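Local coordinates for condensin complex subunit 3 (Schizosaccharomyces pombe, PDB 5OQR), which serves as a regulatory HEAT-repeat subunit of condensin, the complex required to convert interphase chromatin into condensed, mitotic-like chromosomes, at residues R545-M550 against D564-I569; E523-Y528 against A557-Y562. One frame throughout, in Å; residues are numbered along the deposited sequence.

Interaction 1 of 2, residues R545-M550 against D564-I569; sequences RTLTDM and DAISSI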
ATOM      1  N   ARG A 545      -2.259 -25.942   2.938  1.00 27.32           N
ATOM      2  CA  ARG A 545      -2.011 -25.733   1.515  1.00 30.83           C
ATOM      3  C   ARG A 545      -2.457 -26.935   0.698  1.00 32.52           C
ATOM      4  O   ARG A 545      -3.055 -26.783  -0.373  1.00 32.46           O
ATOM      5  CB  ARG A 545      -0.528 -25.451   1.269  1.00 33.57           C
ATOM      6  CG  ARG A 545       0.017 -24.219   1.966  1.00 34.34           C
ATOM      7  CD  ARG A 545       1.418 -23.891   1.468  1.00 37.25           C
ATOM      8  NE  ARG A 545       2.156 -23.050   2.404  1.00 35.98           N
ATOM      9  CZ  ARG A 545       2.956 -23.509   3.360  1.00 38.65           C
ATOM     10  NH1 ARG A 545       3.136 -24.812   3.523  1.00 38.15           N
ATOM     11  NH2 ARG A 545       3.582 -22.658   4.160  1.00 45.97           N
ATOM     12  N   THR A 546      -2.169 -28.141   1.184  1.00 30.38           N
ATOM     13  CA  THR A 546      -2.501 -29.345   0.431  1.00 32.17           C
ATOM     14  C   THR A 546      -4.007 -29.510   0.295  1.00 29.83           C
ATOM     15  O   THR A 546      -4.528 -29.661  -0.815  1.00 28.58           O
ATOM     16  CB  THR A 546      -1.888 -30.567   1.113  1.00 33.71           C
ATOM     17  OG1 THR A 546      -0.484 -30.359   1.287  1.00 29.36           O
ATOM     18  CG2 THR A 546      -2.116 -31.817   0.283  1.00 37.33           C
ATOM     19  N   LEU A 547      -4.724 -29.485   1.419  1.00 31.88           N
ATOM     20  CA  LEU A 547      -6.170 -29.672   1.382  1.00 27.32           C
ATOM     21  C   LEU A 547      -6.849 -28.558   0.597  1.00 27.44           C
ATOM     22  O   LEU A 547      -7.804 -28.807  -0.147  1.00 29.88           O
ATOM     23  CB  LEU A 547      -6.713 -29.753   2.807  1.00 26.98           C
ATOM     24  CG  LEU A 547      -6.333 -31.050   3.528  1.00 22.42           C
ATOM     25  CD1 LEU A 547      -6.331 -30.866   5.031  1.00 27.13           C
ATOM     26  CD2 LEU A 547      -7.278 -32.161   3.137  1.00 25.28           C
ATOM     27  N   THR A 548      -6.362 -27.324   0.731  1.00 20.41           N
ATOM     28  CA  THR A 548      -6.944 -26.222  -0.026  1.00 24.66           C
ATOM     29  C   THR A 548      -6.732 -26.414  -1.520  1.00 31.74           C
ATOM     30  O   THR A 548      -7.643 -26.171  -2.320  1.00 38.82           O
ATOM     31  CB  THR A 548      -6.347 -24.888   0.430  1.00 27.53           C
ATOM     32  OG1 THR A 548      -6.608 -24.696   1.823  1.00 25.00           O
ATOM     33  CG2 THR A 548      -6.960 -23.729  -0.341  1.00 24.79           C
ATOM     34  N   ASP A 549      -5.536 -26.848  -1.921  1.00 30.24           N
ATOM     35  CA  ASP A 549      -5.258 -27.022  -3.341  1.00 27.99           C
ATOM     36  C   ASP A 549      -5.982 -28.232  -3.916  1.00 27.75           C
ATOM     37  O   ASP A 549      -6.383 -28.211  -5.083  1.00 30.40           O
ATOM     38  CB  ASP A 549      -3.753 -27.141  -3.564  1.00 38.75           C
ATOM     39  CG  ASP A 549      -3.054 -25.795  -3.530  1.00 45.85           C
ATOM     40  OD1 ASP A 549      -3.686 -24.807  -3.100  1.00 43.35           O
ATOM     41  OD2 ASP A 549      -1.875 -25.724  -3.931  1.00 46.49           O
ATOM     42  N   MET A 550      -6.163 -29.288  -3.124  1.00 26.84           N
ATOM     43  CA  MET A 550      -6.928 -30.435  -3.602  1.00 28.04           C
ATOM     44  C   MET A 550      -8.375 -30.051  -3.888  1.00 29.78           C
ATOM     45  O   MET A 550      -8.969 -30.529  -4.860  1.00 33.71           O
ATOM     46  CB  MET A 550      -6.863 -31.571  -2.582  1.00 30.24           C
ATOM     47  CG  MET A 550      -5.490 -32.214  -2.473  1.00 40.26           C
ATOM     48  SD  MET A 550      -5.453 -33.727  -1.492  1.00 53.64           S
ATOM     49  CE  MET A 550      -6.057 -33.143   0.072  1.00 28.57           C
ATOM     50  N   ASP A 564     -16.497 -31.481   7.061  1.00 45.94           N
ATOM     51  CA  ASP A 564     -16.442 -30.934   8.412  1.00 47.27           C
ATOM     52  C   ASP A 564     -15.024 -30.964   8.966  1.00 46.26           C
ATOM     53  O   ASP A 564     -14.617 -30.052   9.694  1.00 43.14           O
ATOM     54  CB  ASP A 564     -17.392 -31.706   9.329  1.00 64.29           C
ATOM     55  CG  ASP A 564     -18.836 -31.618   8.876  1.00 70.48           C
ATOM     56  OD1 ASP A 564     -19.439 -30.533   9.015  1.00 61.88           O
ATOM     57  OD2 ASP A 564     -19.371 -32.635   8.388  1.00 79.93           O
ATOM     58  N   ALA A 565     -14.256 -32.002   8.635  1.00 52.33           N
ATOM     59  CA  ALA A 565     -12.891 -32.103   9.141  1.00 44.92           C
ATOM     60  C   ALA A 565     -11.996 -31.035   8.528  1.00 39.29           C
ATOM     61  O   ALA A 565     -11.142 -30.464   9.214  1.00 43.07           O
ATOM     62  CB  ALA A 565     -12.331 -33.496   8.864  1.00 37.14           C
ATOM     63  N   ILE A 566     -12.173 -30.753   7.238  1.00 36.27           N
ATOM     64  CA  ILE A 566     -11.363 -29.732   6.585  1.00 35.27           C
ATOM     65  C   ILE A 566     -11.746 -28.349   7.092  1.00 36.82           C
ATOM     66  O   ILE A 566     -10.881 -27.525   7.409  1.00 32.94           O
ATOM     67  CB  ILE A 566     -11.504 -29.843   5.056  1.00 31.75           C
ATOM     68  CG1 ILE A 566     -10.781 -31.101   4.567  1.00 27.54           C
ATOM     69  CG2 ILE A 566     -10.948 -28.603   4.360  1.00 31.99           C
ATOM     70  CD1 ILE A 566     -11.069 -31.467   3.130  1.00 29.26           C
ATOM     71  N   SER A 567     -13.049 -28.074   7.174  1.00 36.92           N
ATOM     72  CA  SER A 567     -13.496 -26.796   7.717  1.00 37.38           C
ATOM     73  C   SER A 567     -12.985 -26.601   9.138  1.00 37.07           C
ATOM     74  O   SER A 567     -12.638 -25.482   9.534  1.00 39.26           O
ATOM     75  CB  SER A 567     -15.020 -26.720   7.677  1.00 41.09           C
ATOM     76  OG  SER A 567     -15.502 -26.847   6.352  1.00 36.46           O
ATOM     77  N   SER A 568     -12.918 -27.682   9.915  1.00 37.48           N
ATOM     78  CA  SER A 568     -12.439 -27.586  11.289  1.00 34.67           C
ATOM     79  C   SER A 568     -11.021 -27.030  11.343  1.00 44.15           C
ATOM     80  O   SER A 568     -10.748 -26.068  12.071  1.00 44.89           O
ATOM     81  CB  SER A 568     -12.504 -28.957  11.957  1.00 38.78           C
ATOM     82  OG  SER A 568     -11.897 -28.927  13.236  1.00 52.80           O
ATOM     83  N   ILE A 569     -10.097 -27.624  10.582  1.00 40.79           N
ATOM     84  CA  ILE A 569      -8.713 -27.166  10.632  1.00 39.26           C
ATOM     85  C   ILE A 569      -8.599 -25.750  10.086  1.00 34.12           C
ATOM     86  O   ILE A 569      -7.743 -24.977  10.528  1.00 33.09           O
ATOM     87  CB  ILE A 569      -7.779 -28.137   9.883  1.00 38.73           C
ATOM     88  CG1 ILE A 569      -8.059 -28.130   8.378  1.00 40.69           C
ATOM     89  CG2 ILE A 569      -7.936 -29.548  10.429  1.00 33.91           C
ATOM     90  CD1 ILE A 569      -6.990 -28.799   7.565  1.00 36.74           C
TER
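The hydroxyl oxygen S567 OG, gripped by NH2 of R600 and by the backbone O of E563, lies one residue beyond I566, which together with I569 receives the side chain of L547. The contact joins two successive helices of a HEAT-repeat solenoid, 537-554 and 563-574, and it is wholly apolar: no hydrogen bond crosses between 545-550 and 564-569. L547 and I566 have the closest CA atoms, 7.4 Å apart.

L547 reaches over from its helix and divides its two methyls between the isoleucines. CD2 rests against the end of I566, at 3.9 Å from I566 CD1 and equally near CG1, the two side chains meeting at a slant. The other branch, CD1, meets CD1 of I569 methyl to methyl, with the side chains roughly perpendicular. I569 gets there by placing CG1 between its backbone N and carbonyl carbon (chi1 67°), whereas I566 holds CG1 beside the N and anti to the carbonyl carbon, which brings both CG1 and CD1 up to L547 CD2. Both isoleucines are buried, and I566 and I569 also touch L551 and I544 of helix 537-554, respectively.

On another side of that helix, D549 faces the chain of another protein, whose backbone is hydrogen-bonded to both carboxylate oxygens, OD1 and OD2.

Interaction 2 of 2, residues E523-Y528 against A557-Y562; sequences ENVPLY and AKFTEY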
ATOM      1  N   GLU A 523      -7.632 -40.383  -1.208  1.00 39.27           N
ATOM      2  CA  GLU A 523      -7.079 -41.442  -0.375  1.00 40.56           C
ATOM      3  C   GLU A 523      -6.137 -40.906   0.694  1.00 41.37           C
ATOM      4  O   GLU A 523      -5.928 -41.578   1.710  1.00 41.77           O
ATOM      5  CB  GLU A 523      -6.351 -42.463  -1.249  1.00 46.09           C
ATOM      6  CG  GLU A 523      -5.788 -43.653  -0.489  1.00 66.56           C
ATOM      7  CD  GLU A 523      -5.156 -44.683  -1.409  1.00 85.95           C
ATOM      8  OE1 GLU A 523      -5.189 -44.479  -2.642  1.00 84.82           O
ATOM      9  OE2 GLU A 523      -4.626 -45.696  -0.902  1.00 91.34           O
ATOM     10  N   ASN A 524      -5.574 -39.716   0.500  1.00 40.54           N
ATOM     11  CA  ASN A 524      -4.584 -39.166   1.416  1.00 36.77           C
ATOM     12  C   ASN A 524      -5.107 -38.018   2.265  1.00 38.56           C
ATOM     13  O   ASN A 524      -4.349 -37.480   3.079  1.00 44.08           O
ATOM     14  CB  ASN A 524      -3.353 -38.703   0.633  1.00 47.72           C
ATOM     15  CG  ASN A 524      -2.445 -39.853   0.250  1.00 42.62           C
ATOM     16  OD1 ASN A 524      -2.088 -40.678   1.088  1.00 39.35           O
ATOM     17  ND2 ASN A 524      -2.080 -39.922  -1.022  1.00 43.82           N
ATOM     18  N   VAL A 525      -6.373 -37.626   2.109  1.00 37.13           N
ATOM     19  CA  VAL A 525      -6.951 -36.613   2.995  1.00 32.30           C
ATOM     20  C   VAL A 525      -6.767 -37.000   4.460  1.00 35.56           C
ATOM     21  O   VAL A 525      -6.321 -36.156   5.248  1.00 35.33           O
ATOM     22  CB  VAL A 525      -8.412 -36.353   2.626  1.00 33.45           C
ATOM     23  CG1 VAL A 525      -9.109 -35.528   3.705  1.00 32.67           C
ATOM     24  CG2 VAL A 525      -8.508 -35.633   1.293  1.00 28.79           C
ATOM     25  N   PRO A 526      -7.094 -38.222   4.890  1.00 36.83           N
ATOM     26  CA  PRO A 526      -6.886 -38.572   6.305  1.00 35.34           C
ATOM     27  C   PRO A 526      -5.477 -38.301   6.796  1.00 40.61           C
ATOM     28  O   PRO A 526      -5.295 -37.869   7.941  1.00 42.93           O
ATOM     29  CB  PRO A 526      -7.222 -40.070   6.340  1.00 33.64           C
ATOM     30  CG  PRO A 526      -8.159 -40.271   5.209  1.00 44.77           C
ATOM     31  CD  PRO A 526      -7.734 -39.314   4.138  1.00 40.55           C
ATOM     32  N   LEU A 527      -4.470 -38.544   5.958  1.00 49.42           N
ATOM     33  CA  LEU A 527      -3.090 -38.311   6.367  1.00 36.24           C
ATOM     34  C   LEU A 527      -2.855 -36.838   6.674  1.00 40.04           C
ATOM     35  O   LEU A 527      -2.301 -36.489   7.722  1.00 39.12           O
ATOM     36  CB  LEU A 527      -2.138 -38.791   5.273  1.00 41.86           C
ATOM     37  CG  LEU A 527      -0.646 -38.554   5.518  1.00 39.17           C
ATOM     38  CD1 LEU A 527      -0.171 -39.325   6.736  1.00 50.03           C
ATOM     39  CD2 LEU A 527       0.146 -38.945   4.296  1.00 39.18           C
ATOM     40  N   TYR A 528      -3.273 -35.956   5.767  1.00 36.36           N
ATOM     41  CA  TYR A 528      -3.039 -34.531   5.960  1.00 29.70           C
ATOM     42  C   TYR A 528      -3.892 -33.946   7.076  1.00 35.40           C
ATOM     43  O   TYR A 528      -3.538 -32.895   7.618  1.00 38.27           O
ATOM     44  CB  TYR A 528      -3.283 -33.792   4.648  1.00 26.48           C
ATOM     45  CG  TYR A 528      -2.203 -34.078   3.637  1.00 33.33           C
ATOM     46  CD1 TYR A 528      -2.413 -34.973   2.601  1.00 31.47           C
ATOM     47  CD2 TYR A 528      -0.959 -33.475   3.742  1.00 36.57           C
ATOM     48  CE1 TYR A 528      -1.420 -35.244   1.684  1.00 34.97           C
ATOM     49  CE2 TYR A 528       0.039 -33.738   2.834  1.00 36.69           C
ATOM     50  CZ  TYR A 528      -0.193 -34.622   1.809  1.00 30.60           C
ATOM     51  OH  TYR A 528       0.806 -34.880   0.903  1.00 32.26           O
ATOM     52  N   ALA A 557     -17.079 -31.247  -4.656  1.00 35.04           N
ATOM     53  CA  ALA A 557     -17.936 -32.404  -4.434  1.00 34.55           C
ATOM     54  C   ALA A 557     -17.154 -33.669  -4.117  1.00 41.04           C
ATOM     55  O   ALA A 557     -17.717 -34.595  -3.524  1.00 37.66           O
ATOM     56  CB  ALA A 557     -18.815 -32.642  -5.662  1.00 42.48           C
ATOM     57  N   LYS A 558     -15.877 -33.735  -4.497  1.00 49.98           N
ATOM     58  CA  LYS A 558     -15.112 -34.961  -4.302  1.00 36.66           C
ATOM     59  C   LYS A 558     -14.855 -35.243  -2.827  1.00 38.17           C
ATOM     60  O   LYS A 558     -14.701 -36.406  -2.443  1.00 45.25           O
ATOM     61  CB  LYS A 558     -13.788 -34.875  -5.062  1.00 37.43           C
ATOM     62  CG  LYS A 558     -12.941 -36.147  -5.022  1.00 41.61           C
ATOM     63  CD  LYS A 558     -13.250 -37.075  -6.184  1.00 43.58           C
ATOM     64  CE  LYS A 558     -12.556 -38.418  -6.012  1.00 42.95           C
ATOM     65  NZ  LYS A 558     -12.713 -39.300  -7.199  1.00 40.34           N
ATOM     66  N   PHE A 559     -14.817 -34.206  -1.986  1.00 45.03           N
ATOM     67  CA  PHE A 559     -14.361 -34.345  -0.607  1.00 49.25           C
ATOM     68  C   PHE A 559     -15.452 -34.047   0.415  1.00 42.62           C
ATOM     69  O   PHE A 559     -15.143 -33.730   1.567  1.00 36.52           O
ATOM     70  CB  PHE A 559     -13.157 -33.434  -0.363  1.00 36.72           C
ATOM     71  CG  PHE A 559     -12.063 -33.601  -1.371  1.00 32.43           C
ATOM     72  CD1 PHE A 559     -12.007 -32.795  -2.490  1.00 35.65           C
ATOM     73  CD2 PHE A 559     -11.092 -34.572  -1.202  1.00 35.45           C
ATOM     74  CE1 PHE A 559     -11.000 -32.949  -3.420  1.00 34.79           C
ATOM     75  CE2 PHE A 559     -10.085 -34.730  -2.130  1.00 24.39           C
ATOM     76  CZ  PHE A 559     -10.040 -33.919  -3.239  1.00 25.31           C
ATOM     77  N   THR A 560     -16.724 -34.151   0.028  1.00 49.25           N
ATOM     78  CA  THR A 560     -17.802 -33.802   0.945  1.00 51.46           C
ATOM     79  C   THR A 560     -17.840 -34.704   2.172  1.00 46.21           C
ATOM     80  O   THR A 560     -18.419 -34.314   3.191  1.00 50.46           O
ATOM     81  CB  THR A 560     -19.146 -33.849   0.218  1.00 55.15           C
ATOM     82  OG1 THR A 560     -19.067 -34.762  -0.885  1.00 64.84           O
ATOM     83  CG2 THR A 560     -19.522 -32.465  -0.292  1.00 55.12           C
ATOM     84  N   GLU A 561     -17.234 -35.892   2.105  1.00 48.99           N
ATOM     85  CA  GLU A 561     -17.163 -36.750   3.284  1.00 46.59           C
ATOM     86  C   GLU A 561     -16.270 -36.139   4.350  1.00 43.67           C
ATOM     87  O   GLU A 561     -16.473 -36.379   5.546  1.00 45.98           O
ATOM     88  CB  GLU A 561     -16.640 -38.139   2.915  1.00 66.01           C
ATOM     89  CG  GLU A 561     -17.464 -38.897   1.891  1.00 88.67           C
ATOM     90  CD  GLU A 561     -17.196 -38.435   0.472  1.00 90.02           C
ATOM     91  OE1 GLU A 561     -17.119 -37.209   0.242  1.00 67.02           O
ATOM     92  OE2 GLU A 561     -17.047 -39.297  -0.414  1.00107.55           O
ATOM     93  N   TYR A 562     -15.272 -35.360   3.938  1.00 44.32           N
ATOM     94  CA  TYR A 562     -14.341 -34.717   4.849  1.00 45.27           C
ATOM     95  C   TYR A 562     -14.635 -33.231   5.014  1.00 42.07           C
ATOM     96  O   TYR A 562     -13.784 -32.483   5.501  1.00 44.04           O
ATOM     97  CB  TYR A 562     -12.909 -34.926   4.356  1.00 43.53           C
ATOM     98  CG  TYR A 562     -12.528 -36.380   4.191  1.00 34.70           C
ATOM     99  CD1 TYR A 562     -12.431 -37.222   5.288  1.00 38.29           C
ATOM    100  CD2 TYR A 562     -12.259 -36.909   2.936  1.00 38.35           C
ATOM    101  CE1 TYR A 562     -12.081 -38.549   5.142  1.00 38.79           C
ATOM    102  CE2 TYR A 562     -11.905 -38.234   2.781  1.00 39.77           C
ATOM    103  CZ  TYR A 562     -11.818 -39.049   3.888  1.00 39.90           C
ATOM    104  OH  TYR A 562     -11.470 -40.371   3.743  1.00 49.73           O
TER
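V525 is the bump of this contact, and the hollow that takes it is lined by two aromatic rings, F559 and Y562, from the loop between helices 537-554 and 563-574. Its isopropyl group is split between them. CG1, anti to the backbone N (chi1 168°), sits over one face of the Y562 ring, 3.8 Å from the centroid of that ring and 24° off its normal, in a CH-pi contact shifted toward CG and CD2. CG2 turns to F559 instead and meets CD2 of that ring at 3.7 Å.

P526 continues the same surface toward the phenol end of Y562: CG of the proline ring comes within 3.6 Å of Y562 OH, its CD a little farther, and the two side chains meet nearly at right angles. The Y562 ring therefore runs along both residues, its inner end against V525 and its hydroxyl end against P526. Were Y562 an alanine, V525 CG1 would probably lose the ring face it lies over and P526 CG its phenol neighbour, opening a gap beside helix 518-534.

The two rings are set up by a tight turn, in which Y562 N bonds to F559 O at 2.9 Å. One residue after F559, T560 OG1 donates to A557 O from 39° out of the carbonyl plane. K558 lays its CB over one face of F559, while its NZ forms a salt bridge with D519.

Y562 stands at the N-cap of helix 563-574. F559 reaches A521 and F522 of helix 518-534 and L551 of helix 537-554, so the loop closes over the junction of these consecutive HEAT-array helices.

How the interactions relate
Interactions 1 and 2 are neighbouring patches of one apolar core, their centres about 8 Å apart, and their segments alternate along the chain. Helix 537-554, which carries 545-550, is also the surface on which V525 and F559 rest: L547 CD2, already set against I566, is also 3.9 Å from V525 CG1, and M550 CE lies 3.7 Å from V525 CG2. F559 adds a backbone contact, its CE1 being 3.5 Å from M550 O. The chain of another protein packs on R545, T546, T548 and D549, not on the residues that meet across interaction 1, and touches neither segment of interaction 2, consistent with helix 537-554 also serving a partner-binding surface.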